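Local atomic coordinates of polysaccharide deacetylase-like protein (Bacillus anthracis, PDB entry 4V33), a protein that is a putative zinc-dependent polysaccharide deacetylase that probably removes acetyl groups from cell-wall sugars and is required for osmotic stability and cell shape. Residues M148-D153 with T203-M208. Numbering follows the deposited sequence.
Sequences MYHAID and TFDDGM. With ZN (zinc ion), chain D; ACT (acetate ion), chain C.
Tyr149 and Phe204 form the last rung of a parallel strand pairing in the polysaccharide deacetylase barrel, where the strand ends open into the zinc site. Tyr149 N donates to Thr203 O (2.9 Å), and Asp205 N donates to Tyr149 O (2.9 Å). On one side of the sheet the Tyr149 and Phe204 rings are near parallel, at 27°, but slid apart. The closest approach of the two side chains is Tyr149 CB to Phe204 CD2, 3.5 Å. Ile152 CG1 meets the edge of the Phe204 ring.

Past the pairing, the His150 ring lies with one face over Asp205 CB, 3.9 Å from the ring centroid. With CG anti to the carbonyl carbon (chi1 -76°), the ring is carried over Asp205 CB, and His150 NE2 donates a hydrogen bond to O of an acetate probably taken from the crystallisation liquor (2.9 Å). That oxygen also binds zinc, as do Asp206 OD1 (2.1 Å), a water, His264 and His268. This Asp-His-His triad is the metal site of the family. The same water donates to Asp206 OD2, which ties the second carboxylate oxygen to the metal shell. Met208 folds back, its CE 3.4 Å from His150 C.

Arg343 forms a salt bridge with Asp205 OD2, and Tyr149 OH is hydrogen-bonded to Gln173 of helix 167-179. Strand 199-206 runs between strands 146-149 and 230-234, while helix 211-221 packs on Phe204 and Ile152.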
loop_
_atom_site.group_PDB
_atom_site.type_symbol
_atom_site.label_atom_id
_atom_site.label_comp_id
_atom_site.label_asym_id
_atom_site.label_seq_id
_atom_site.Cartn_x
_atom_site.Cartn_y
_atom_site.Cartn_z
ATOM N N MET A 148 3.737 -11.195 4.169
ATOM C CA MET A 148 2.968 -12.064 5.047
ATOM C C MET A 148 3.873 -12.775 6.054
ATOM O O MET A 148 4.703 -13.616 5.675
ATOM C CB MET A 148 2.206 -13.103 4.239
ATOM C CG MET A 148 1.446 -14.102 5.118
ATOM S SD MET A 148 0.509 -15.307 4.180
ATOM C CE MET A 148 1.814 -16.008 3.175
ATOM N N TYR A 149 3.714 -12.403 7.323
ATOM C CA TYR A 149 4.344 -13.091 8.445
ATOM C C TYR A 149 3.313 -13.868 9.242
ATOM O O TYR A 149 2.108 -13.612 9.135
ATOM C CB TYR A 149 4.991 -12.078 9.380
ATOM C CG TYR A 149 6.200 -11.372 8.820
ATOM C CD1 TYR A 149 7.470 -11.939 8.942
ATOM C CD2 TYR A 149 6.092 -10.141 8.196
ATOM C CE1 TYR A 149 8.585 -11.310 8.456
ATOM C CE2 TYR A 149 7.210 -9.494 7.695
ATOM C CZ TYR A 149 8.454 -10.075 7.835
ATOM O OH TYR A 149 9.554 -9.422 7.338
ATOM N N HIS A 150 3.782 -14.834 10.030
ATOM C CA HIS A 150 2.941 -15.542 10.981
ATOM C C HIS A 150 3.498 -15.391 12.393
ATOM O O HIS A 150 3.214 -14.397 13.059
ATOM C CB HIS A 150 2.789 -17.006 10.578
ATOM C CG HIS A 150 1.845 -17.204 9.437
ATOM N ND1 HIS A 150 2.188 -16.931 8.129
ATOM C CD2 HIS A 150 0.551 -17.602 9.413
ATOM C CE1 HIS A 150 1.151 -17.183 7.345
ATOM N NE2 HIS A 150 0.144 -17.578 8.101
ATOM N N ALA A 151 4.292 -16.358 12.846
ATOM C CA ALA A 151 4.883 -16.289 14.179
ATOM C C ALA A 151 6.187 -15.497 14.136
ATOM O O ALA A 151 6.981 -15.649 13.207
ATOM C CB ALA A 151 5.140 -17.686 14.712
ATOM N N ILE A 152 6.380 -14.623 15.120
ATOM C CA ILE A 152 7.668 -13.959 15.331
ATOM C C ILE A 152 8.197 -14.457 16.665
ATOM O O ILE A 152 7.861 -13.937 17.726
ATOM C CB ILE A 152 7.546 -12.430 15.332
ATOM C CG1 ILE A 152 6.853 -11.945 14.049
ATOM C CG2 ILE A 152 8.931 -11.795 15.468
ATOM C CD1 ILE A 152 7.621 -12.256 12.763
ATOM N N ASP A 153 8.999 -15.512 16.619
ATOM C CA ASP A 153 9.474 -16.137 17.847
ATOM C C ASP A 153 10.650 -17.017 17.491
ATOM O O ASP A 153 10.809 -17.379 16.321
ATOM C CB ASP A 153 8.369 -16.993 18.486
ATOM C CG ASP A 153 8.540 -17.152 19.983
ATOM O OD1 ASP A 153 9.621 -16.812 20.507
ATOM O OD2 ASP A 153 7.587 -17.625 20.641
ATOM N N THR A 203 2.265 -7.362 6.997
ATOM C CA THR A 203 1.081 -7.992 7.599
ATOM C C THR A 203 1.444 -9.262 8.357
ATOM O O THR A 203 2.413 -9.956 8.014
ATOM C CB THR A 203 -0.058 -8.324 6.570
ATOM O OG1 THR A 203 0.240 -9.535 5.860
ATOM C CG2 THR A 203 -0.275 -7.177 5.582
ATOM N N PHE A 204 0.627 -9.562 9.365
ATOM C CA PHE A 204 0.772 -10.742 10.213
ATOM C C PHE A 204 -0.545 -11.477 10.242
ATOM O O PHE A 204 -1.607 -10.852 10.382
ATOM C CB PHE A 204 1.102 -10.325 11.646
ATOM C CG PHE A 204 2.381 -9.569 11.772
ATOM C CD1 PHE A 204 2.391 -8.191 11.643
ATOM C CD2 PHE A 204 3.575 -10.231 12.024
ATOM C CE1 PHE A 204 3.573 -7.465 11.752
ATOM C CE2 PHE A 204 4.768 -9.511 12.134
ATOM C CZ PHE A 204 4.764 -8.125 11.997
ATOM N N ASP A 205 -0.477 -12.799 10.139
ATOM C CA ASP A 205 -1.681 -13.620 10.190
ATOM C C ASP A 205 -1.816 -14.358 11.507
ATOM O O ASP A 205 -0.878 -15.047 11.933
ATOM C CB ASP A 205 -1.688 -14.655 9.059
ATOM C CG ASP A 205 -2.014 -14.046 7.704
ATOM O OD1 ASP A 205 -2.041 -12.810 7.584
ATOM O OD2 ASP A 205 -2.251 -14.819 6.754
ATOM N N ASP A 206 -2.995 -14.188 12.110
ATOM C CA ASP A 206 -3.613 -15.031 13.155
ATOM C C ASP A 206 -3.812 -14.358 14.509
ATOM O O ASP A 206 -4.771 -14.676 15.220
ATOM C CB ASP A 206 -2.940 -16.399 13.373
ATOM C CG ASP A 206 -2.974 -17.296 12.142
ATOM O OD1 ASP A 206 -3.575 -16.945 11.086
ATOM O OD2 ASP A 206 -2.372 -18.386 12.254
ATOM N N GLY A 207 -2.926 -13.440 14.875
ATOM C CA GLY A 207 -3.003 -12.816 16.182
ATOM C C GLY A 207 -2.353 -13.643 17.275
ATOM O O GLY A 207 -2.845 -13.695 18.401
ATOM N N MET A 208 -1.243 -14.301 16.945
ATOM C CA MET A 208 -0.468 -15.002 17.958
ATOM C C MET A 208 0.108 -14.025 18.979
ATOM O O MET A 208 0.503 -12.905 18.634
ATOM C CB MET A 208 0.669 -15.787 17.306
ATOM C CG MET A 208 0.181 -16.970 16.504
ATOM S SD MET A 208 1.560 -17.828 15.712
ATOM C CE MET A 208 1.283 -17.351 14.016
HETATM ZN ZN ZN D . -4.083 -17.836 9.208
HETATM C C ACT C . -3.251 -17.985 6.515
HETATM O O ACT C . -2.641 -17.353 7.419
HETATM O OXT ACT C . -3.748 -19.106 6.803
HETATM C CH3 ACT C . -3.382 -17.424 5.138
HETATM O O HOH W 1 -2.600 -19.207 9.482
#